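PDB 3FDI: cytidylate kinase-like family protein from Eubacterium ventriosum, which is of unknown function but, as a P-loop protein related to cytidylate kinases, probably binds a nucleotide and may transfer its phosphate. Local coordinates for residues G18-L21 against V22-L26; D126-T129 against K130-V134; T187-D190 against M191-Y195. One frame throughout, in Å; residues are numbered along the deposited sequence.

Overall arrangement
Each contact lies within a single helix, and the three helices are different. They follow in order along the chain. Contact 1 opens helix 19-30, contact 2 opens helix 127-138 and contact 3 lies in helix 185-197. All belong to an alpha/beta P-loop fold built on a parallel sheet. Contact 2 lies about 16 Å from contact 1, between centres, and touches it where Arg133 nears Gly18 and Leu21. A bound sulfate takes hydrogen bonds from contact 1, and Arg133 comes within about 4 Å of it, so both probably border a phosphate pocket. Contact 3, centred about 11 Å from contact 1, packs beside helix 19-30, whose first turn holds the sulfate. Contacts 2 and 3 do not touch.

Contact 1 (G18-L21 against V22-L26). With SO4 (sulfate ion), chain G.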
loop_
_atom_site.group_PDB
_atom_site.type_symbol
_atom_site.label_atom_id
_atom_site.label_comp_id
_atom_site.label_asym_id
_atom_site.label_seq_id
_atom_site.Cartn_x
_atom_site.Cartn_y
_atom_site.Cartn_z
ATOM N N GLY B 18 -15.211 -7.369 17.926
ATOM C CA GLY B 18 -15.264 -8.164 19.163
ATOM C C GLY B 18 -13.896 -8.269 19.799
ATOM O O GLY B 18 -13.679 -9.059 20.712
ATOM N N GLY B 19 -12.959 -7.457 19.356
ATOM C CA GLY B 19 -11.555 -7.584 19.814
ATOM C C GLY B 19 -11.340 -7.257 21.276
ATOM O O GLY B 19 -10.565 -7.956 21.955
ATOM N N HIS B 20 -11.979 -6.201 21.788
ATOM C CA HIS B 20 -11.961 -5.938 23.241
ATOM C C HIS B 20 -12.510 -7.122 24.027
ATOM O O HIS B 20 -11.967 -7.453 25.031
ATOM C CB HIS B 20 -12.752 -4.699 23.607
ATOM C CG HIS B 20 -12.895 -4.485 25.089
ATOM N ND1 HIS B 20 -11.924 -3.866 25.856
ATOM C CD2 HIS B 20 -13.895 -4.821 25.948
ATOM C CE1 HIS B 20 -12.313 -3.846 27.117
ATOM N NE2 HIS B 20 -13.508 -4.414 27.201
ATOM N N LEU B 21 -13.601 -7.737 23.587
ATOM C CA LEU B 21 -14.186 -8.857 24.312
ATOM C C LEU B 21 -13.237 -10.028 24.342
ATOM O O LEU B 21 -13.127 -10.699 25.336
ATOM C CB LEU B 21 -15.480 -9.340 23.655
ATOM C CG LEU B 21 -16.687 -8.417 23.591
ATOM C CD1 LEU B 21 -17.973 -9.177 23.149
ATOM C CD2 LEU B 21 -16.919 -7.733 24.967
ATOM N N VAL B 22 -12.550 -10.297 23.231
ATOM C CA VAL B 22 -11.531 -11.363 23.219
ATOM C C VAL B 22 -10.391 -11.019 24.194
ATOM O O VAL B 22 -9.935 -11.868 24.987
ATOM C CB VAL B 22 -11.008 -11.597 21.813
ATOM C CG1 VAL B 22 -9.864 -12.598 21.809
ATOM C CG2 VAL B 22 -12.127 -12.053 20.886
ATOM N N ALA B 23 -9.912 -9.785 24.135
ATOM C CA ALA B 23 -8.820 -9.352 25.036
ATOM C C ALA B 23 -9.229 -9.575 26.514
ATOM O O ALA B 23 -8.504 -10.194 27.299
ATOM C CB ALA B 23 -8.464 -7.943 24.779
ATOM N N LYS B 24 -10.415 -9.100 26.872
ATOM C CA LYS B 24 -11.009 -9.349 28.202
ATOM C C LYS B 24 -11.126 -10.823 28.561
ATOM O O LYS B 24 -10.689 -11.243 29.620
ATOM C CB LYS B 24 -12.404 -8.702 28.248
ATOM C CG LYS B 24 -13.013 -8.525 29.616
ATOM C CD LYS B 24 -13.922 -7.284 29.577
ATOM C CE LYS B 24 -14.943 -7.194 30.731
ATOM N NZ LYS B 24 -16.291 -7.735 30.340
ATOM N N LYS B 25 -11.719 -11.617 27.678
ATOM C CA LYS B 25 -11.825 -13.055 27.913
ATOM C C LYS B 25 -10.469 -13.731 28.130
ATOM O O LYS B 25 -10.311 -14.506 29.062
ATOM C CB LYS B 25 -12.644 -13.736 26.807
ATOM C CG LYS B 25 -14.128 -13.332 26.903
ATOM C CD LYS B 25 -15.011 -13.784 25.737
ATOM C CE LYS B 25 -16.495 -13.838 26.209
ATOM N NZ LYS B 25 -17.478 -14.231 25.153
ATOM N N LEU B 26 -9.487 -13.406 27.320
ATOM C CA LEU B 26 -8.120 -13.894 27.524
ATOM C C LEU B 26 -7.557 -13.471 28.905
ATOM O O LEU B 26 -6.984 -14.307 29.616
ATOM C CB LEU B 26 -7.193 -13.369 26.400
ATOM C CG LEU B 26 -7.432 -13.931 25.004
ATOM C CD1 LEU B 26 -6.698 -13.100 23.855
ATOM C CD2 LEU B 26 -7.065 -15.467 24.991
HETATM S S SO4 G . -13.983 -3.857 19.199
HETATM O O1 SO4 G . -13.396 -3.955 20.539
HETATM O O2 SO4 G . -14.174 -2.472 18.780
HETATM O O3 SO4 G . -12.943 -4.503 18.371
HETATM O O4 SO4 G . -15.278 -4.607 19.192
#
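His20 and Lys24, one turn apart, meet where the imidazole nears the lysine chain. The ring's NE2 lies 3.7 Å from Lys24 CD, and the two side chains cross at a slant. His20 has CG anti to its own N (chi1 173°), which carries the ring along the helix toward Lys24. The lysine bends at its last torsion, and its amine leads away. Val22 turns the other way: its CG2 lies 3.4 Å from Gly18 O. Its CG1 packs on Thr189 and Ile192, while Ala23 faces the sheet, on Ile11, Val102 and Val104. Lys25 runs extended from CG outward. Its CG passes 3.2 Å from Leu21 O, and its NZ forms a salt bridge with Asp186. Regular i to i-4 backbone bonds join the two segments.

At the N-terminal end sits a sulfate ion, probably from the crystallisation liquor. Gly18 N gives a hydrogen bond to sulfate O4 at 3.0 Å. Gly19 N gives one to sulfate O3 at 3.1 Å. His20 N reaches sulfate O1 at 2.9 Å. Gly16 N and Arg137 also bind the anion. This glycine-rich turn occupies the place of the P-loop, as in relatives of the clan, though Gly19 appears to stand where the classical lysine would be. The N-H groups and the helix end probably stabilise negative charge here, consistent with a site for a nucleotide phosphate.

Contact 2 (D126-T129 against K130-V134); sequences DKDT and KTKRV
Lys130 folds back over the carbonyl of Asp126, one turn earlier in the helix. Its CB lies 3.6 Å from Lys127 O. CG is 3.4 Å from Asp126 O. CD stands off at 4.2 Å from Asp126 O. The chain bends at chi3 (-79°), and this brings CE back to 3.8 Å from Asp126 O. NZ then leaves the helix for a salt bridge with Glu14. The same carbonyl accepts the backbone N of Lys130 at 3.2 Å.

Asp126 is the N-cap. Its OD1 takes a short 2.6 Å hydrogen bond from Thr129 OG1, on the syn side, 20° out of the carboxylate plane. Its OD2 takes a weak one from Thr129 N. Together they grip the first turn. Thr129 CG2 lies alongside Arg133, 4.0 Å from NH1. A valine at Thr129 would lose the hydroxyl and would probably leave Asp126 OD1 without this partner and the cap freer to turn. Lys132 curls back so that its NZ sits 3.5 Å from Asp128 CB, with the carboxylate beyond salt-bridge range.

Arg133 NE bonds to Gly16 O in the glycine-rich turn before helix 19-30, while Lys127, Lys130, Thr131 and Val134 pack on helix 142-163. Backbone bonding of Asp126 to Ile180 ties the helix start to strand 176-180.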
loop_
_atom_site.group_PDB
_atom_site.type_symbol
_atom_site.label_atom_id
_atom_site.label_comp_id
_atom_site.label_asym_id
_atom_site.label_seq_id
_atom_site.Cartn_x
_atom_site.Cartn_y
_atom_site.Cartn_z
ATOM N N ASP B 126 -16.660 -9.974 9.799
ATOM C CA ASP B 126 -17.292 -9.566 8.521
ATOM C C ASP B 126 -18.137 -8.326 8.752
ATOM O O ASP B 126 -18.443 -8.006 9.886
ATOM C CB ASP B 126 -18.126 -10.672 7.926
ATOM C CG ASP B 126 -19.297 -10.964 8.757
ATOM O OD1 ASP B 126 -19.101 -11.626 9.795
ATOM O OD2 ASP B 126 -20.394 -10.461 8.425
ATOM N N LYS B 127 -18.486 -7.603 7.698
ATOM C CA LYS B 127 -19.290 -6.371 7.856
ATOM C C LYS B 127 -20.555 -6.518 8.710
ATOM O O LYS B 127 -20.643 -5.874 9.765
ATOM C CB LYS B 127 -19.698 -5.799 6.521
ATOM C CG LYS B 127 -18.614 -5.030 5.809
ATOM C CD LYS B 127 -19.289 -3.948 4.916
ATOM C CE LYS B 127 -18.370 -3.444 3.791
ATOM N NZ LYS B 127 -19.204 -2.667 2.810
ATOM N N ASP B 128 -21.513 -7.349 8.283
ATOM C CA ASP B 128 -22.776 -7.542 9.034
ATOM C C ASP B 128 -22.543 -7.674 10.542
ATOM O O ASP B 128 -23.110 -6.921 11.341
ATOM C CB ASP B 128 -23.520 -8.804 8.584
ATOM C CG ASP B 128 -23.868 -8.803 7.109
ATOM O OD1 ASP B 128 -23.578 -7.802 6.412
ATOM O OD2 ASP B 128 -24.452 -9.821 6.655
ATOM N N THR B 129 -21.675 -8.630 10.904
ATOM C CA THR B 129 -21.393 -8.932 12.302
ATOM C C THR B 129 -20.915 -7.699 13.062
ATOM O O THR B 129 -21.477 -7.371 14.112
ATOM C CB THR B 129 -20.367 -10.055 12.405
ATOM O OG1 THR B 129 -20.864 -11.189 11.682
ATOM C CG2 THR B 129 -20.111 -10.459 13.855
ATOM N N LYS B 130 -19.895 -7.018 12.516
ATOM C CA LYS B 130 -19.383 -5.755 13.073
ATOM C C LYS B 130 -20.439 -4.638 13.129
ATOM O O LYS B 130 -20.573 -3.963 14.145
ATOM C CB LYS B 130 -18.159 -5.219 12.285
ATOM C CG LYS B 130 -16.924 -6.097 12.296
ATOM C CD LYS B 130 -15.687 -5.429 11.715
ATOM C CE LYS B 130 -15.683 -5.416 10.204
ATOM N NZ LYS B 130 -14.352 -4.938 9.609
ATOM N N THR B 131 -21.172 -4.424 12.041
ATOM C CA THR B 131 -22.134 -3.329 12.026
ATOM C C THR B 131 -23.202 -3.594 13.059
ATOM O O THR B 131 -23.706 -2.674 13.713
ATOM C CB THR B 131 -22.778 -3.012 10.628
ATOM O OG1 THR B 131 -24.098 -3.569 10.537
ATOM C CG2 THR B 131 -21.934 -3.451 9.482
ATOM N N LYS B 132 -23.543 -4.859 13.236
ATOM C CA LYS B 132 -24.575 -5.182 14.204
ATOM C C LYS B 132 -23.992 -4.851 15.568
ATOM O O LYS B 132 -24.607 -4.119 16.341
ATOM C CB LYS B 132 -25.061 -6.643 14.086
ATOM C CG LYS B 132 -26.513 -6.805 13.496
ATOM C CD LYS B 132 -26.765 -8.166 12.827
ATOM C CE LYS B 132 -25.826 -8.393 11.620
ATOM N NZ LYS B 132 -26.168 -9.590 10.808
ATOM N N ARG B 133 -22.771 -5.310 15.846
ATOM C CA ARG B 133 -22.201 -5.096 17.189
ATOM C C ARG B 133 -22.067 -3.612 17.506
ATOM O O ARG B 133 -22.369 -3.205 18.623
ATOM C CB ARG B 133 -20.858 -5.832 17.395
ATOM C CG ARG B 133 -20.020 -5.285 18.584
ATOM C CD ARG B 133 -18.950 -6.236 19.091
ATOM N NE ARG B 133 -18.776 -7.365 18.196
ATOM C CZ ARG B 133 -19.030 -8.635 18.497
ATOM N NH1 ARG B 133 -18.841 -9.558 17.560
ATOM N NH2 ARG B 133 -19.444 -8.999 19.721
ATOM N N VAL B 134 -21.624 -2.824 16.522
ATOM C CA VAL B 134 -21.435 -1.371 16.681
ATOM C C VAL B 134 -22.763 -0.576 16.901
ATOM O O VAL B 134 -22.843 0.274 17.798
ATOM C CB VAL B 134 -20.656 -0.770 15.465
ATOM C CG1 VAL B 134 -20.619 0.744 15.516
ATOM C CG2 VAL B 134 -19.199 -1.354 15.389
#

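Contact 3 (T187-D190 against M191-Y195); sequences TATD and MIIKY
Met191, present as selenomethionine, lies against Thr187 one turn back. Its SE is 3.9 Å from Thr187 CG2, and its CG is 3.0 Å from Thr187 O. CG stands anti to the carbonyl carbon (chi1 -65°), which keeps the chain against that oxygen. Ile193 makes a matching contact with Thr189: Ile193 CD1 is 4.1 Å from Thr189 CG2, and Ile193 CG1 is 3.3 Å from Thr189 O. Ile192 sets CG1 3.4 Å from Ala188 O.

Backbone bonds hold these groups in place. Ile193 N binds Thr189 O at 3.0 Å. Met191, Ile192 and Lys194 bond in the same i to i-4 way, and Ile192 N also has a weak bond to Thr189 O. Further out, Thr189 OG1 bonds to Val185 O.

One side of the helix meets the second subunit: Thr187 OG1 bonds to Ser198 of that subunit, Tyr195 OH to Lys179 O of that subunit, and Met191 packs on its Tyr195. Within the chain, Thr189 lies on Lys25 and Ile193 on Tyr30 of helix 19-30, Ala188 and Ile192 cover strand 176-180, and Ile192 also reaches Ala121 and Ile123 of strand 118-125.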
loop_
_atom_site.group_PDB
_atom_site.type_symbol
_atom_site.label_atom_id
_atom_site.label_comp_id
_atom_site.label_asym_id
_atom_site.label_seq_id
_atom_site.Cartn_x
_atom_site.Cartn_y
_atom_site.Cartn_z
ATOM N N THR B 187 -15.033 -18.764 20.439
ATOM C CA THR B 187 -14.275 -19.677 19.611
ATOM C C THR B 187 -12.896 -19.092 19.282
ATOM O O THR B 187 -11.913 -19.805 19.351
ATOM C CB THR B 187 -15.016 -20.052 18.317
ATOM O OG1 THR B 187 -16.177 -20.847 18.626
ATOM C CG2 THR B 187 -14.100 -20.870 17.382
ATOM N N ALA B 188 -12.856 -17.796 18.935
ATOM C CA ALA B 188 -11.610 -17.048 18.729
ATOM C C ALA B 188 -10.734 -17.034 19.987
ATOM O O ALA B 188 -9.552 -17.261 19.924
ATOM C CB ALA B 188 -11.929 -15.614 18.273
ATOM N N THR B 189 -11.320 -16.784 21.136
ATOM C CA THR B 189 -10.561 -16.755 22.373
ATOM C C THR B 189 -9.901 -18.122 22.611
ATOM O O THR B 189 -8.699 -18.197 22.937
ATOM C CB THR B 189 -11.484 -16.338 23.541
ATOM O OG1 THR B 189 -12.062 -15.064 23.228
ATOM C CG2 THR B 189 -10.736 -16.249 24.841
ATOM N N ASP B 190 -10.668 -19.207 22.396
ATOM C CA ASP B 190 -10.168 -20.585 22.649
ATOM C C ASP B 190 -9.021 -20.922 21.728
ATOM O O ASP B 190 -8.086 -21.616 22.125
ATOM C CB ASP B 190 -11.248 -21.667 22.483
ATOM C CG ASP B 190 -12.305 -21.674 23.625
ATOM O OD1 ASP B 190 -12.143 -21.061 24.724
ATOM O OD2 ASP B 190 -13.356 -22.314 23.412
HETATM N N MSE B 191 -9.099 -20.453 20.494
HETATM C CA MSE B 191 -8.088 -20.756 19.537
HETATM C C MSE B 191 -6.785 -20.029 19.877
HETATM O O MSE B 191 -5.701 -20.544 19.556
HETATM C CB MSE B 191 -8.537 -20.324 18.160
HETATM C CG MSE B 191 -9.745 -21.093 17.646
HETATM SE SE MSE B 191 -10.441 -20.294 16.017
HETATM C CE MSE B 191 -8.886 -20.561 14.898
ATOM N N ILE B 192 -6.890 -18.832 20.484
ATOM C CA ILE B 192 -5.700 -18.063 20.864
ATOM C C ILE B 192 -5.044 -18.755 22.042
ATOM O O ILE B 192 -3.812 -18.869 22.105
ATOM C CB ILE B 192 -6.039 -16.561 21.216
ATOM C CG1 ILE B 192 -6.447 -15.815 19.941
ATOM C CG2 ILE B 192 -4.838 -15.862 21.905
ATOM C CD1 ILE B 192 -7.147 -14.477 20.159
ATOM N N ILE B 193 -5.871 -19.282 22.937
ATOM C CA ILE B 193 -5.380 -19.985 24.125
ATOM C C ILE B 193 -4.649 -21.298 23.721
ATOM O O ILE B 193 -3.605 -21.680 24.287
ATOM C CB ILE B 193 -6.552 -20.338 25.068
ATOM C CG1 ILE B 193 -7.148 -19.089 25.708
ATOM C CG2 ILE B 193 -6.113 -21.385 26.115
ATOM C CD1 ILE B 193 -8.530 -19.351 26.229
ATOM N N LYS B 194 -5.203 -21.985 22.741
ATOM C CA LYS B 194 -4.560 -23.177 22.194
ATOM C C LYS B 194 -3.214 -22.826 21.576
ATOM O O LYS B 194 -2.218 -23.496 21.828
ATOM C CB LYS B 194 -5.480 -23.804 21.144
ATOM C CG LYS B 194 -4.971 -25.095 20.448
ATOM C CD LYS B 194 -6.108 -25.691 19.603
ATOM C CE LYS B 194 -6.051 -27.201 19.395
ATOM N NZ LYS B 194 -6.242 -28.048 20.596
ATOM N N TYR B 195 -3.163 -21.755 20.776
ATOM C CA TYR B 195 -1.889 -21.318 20.225
ATOM C C TYR B 195 -0.865 -21.122 21.358
ATOM O O TYR B 195 0.267 -21.667 21.336
ATOM C CB TYR B 195 -2.069 -20.012 19.418
ATOM C CG TYR B 195 -0.851 -19.566 18.663
ATOM C CD1 TYR B 195 -0.685 -19.883 17.312
ATOM C CD2 TYR B 195 0.131 -18.827 19.270
ATOM C CE1 TYR B 195 0.409 -19.460 16.600
ATOM C CE2 TYR B 195 1.257 -18.408 18.542
ATOM C CZ TYR B 195 1.368 -18.734 17.206
ATOM O OH TYR B 195 2.462 -18.341 16.470
#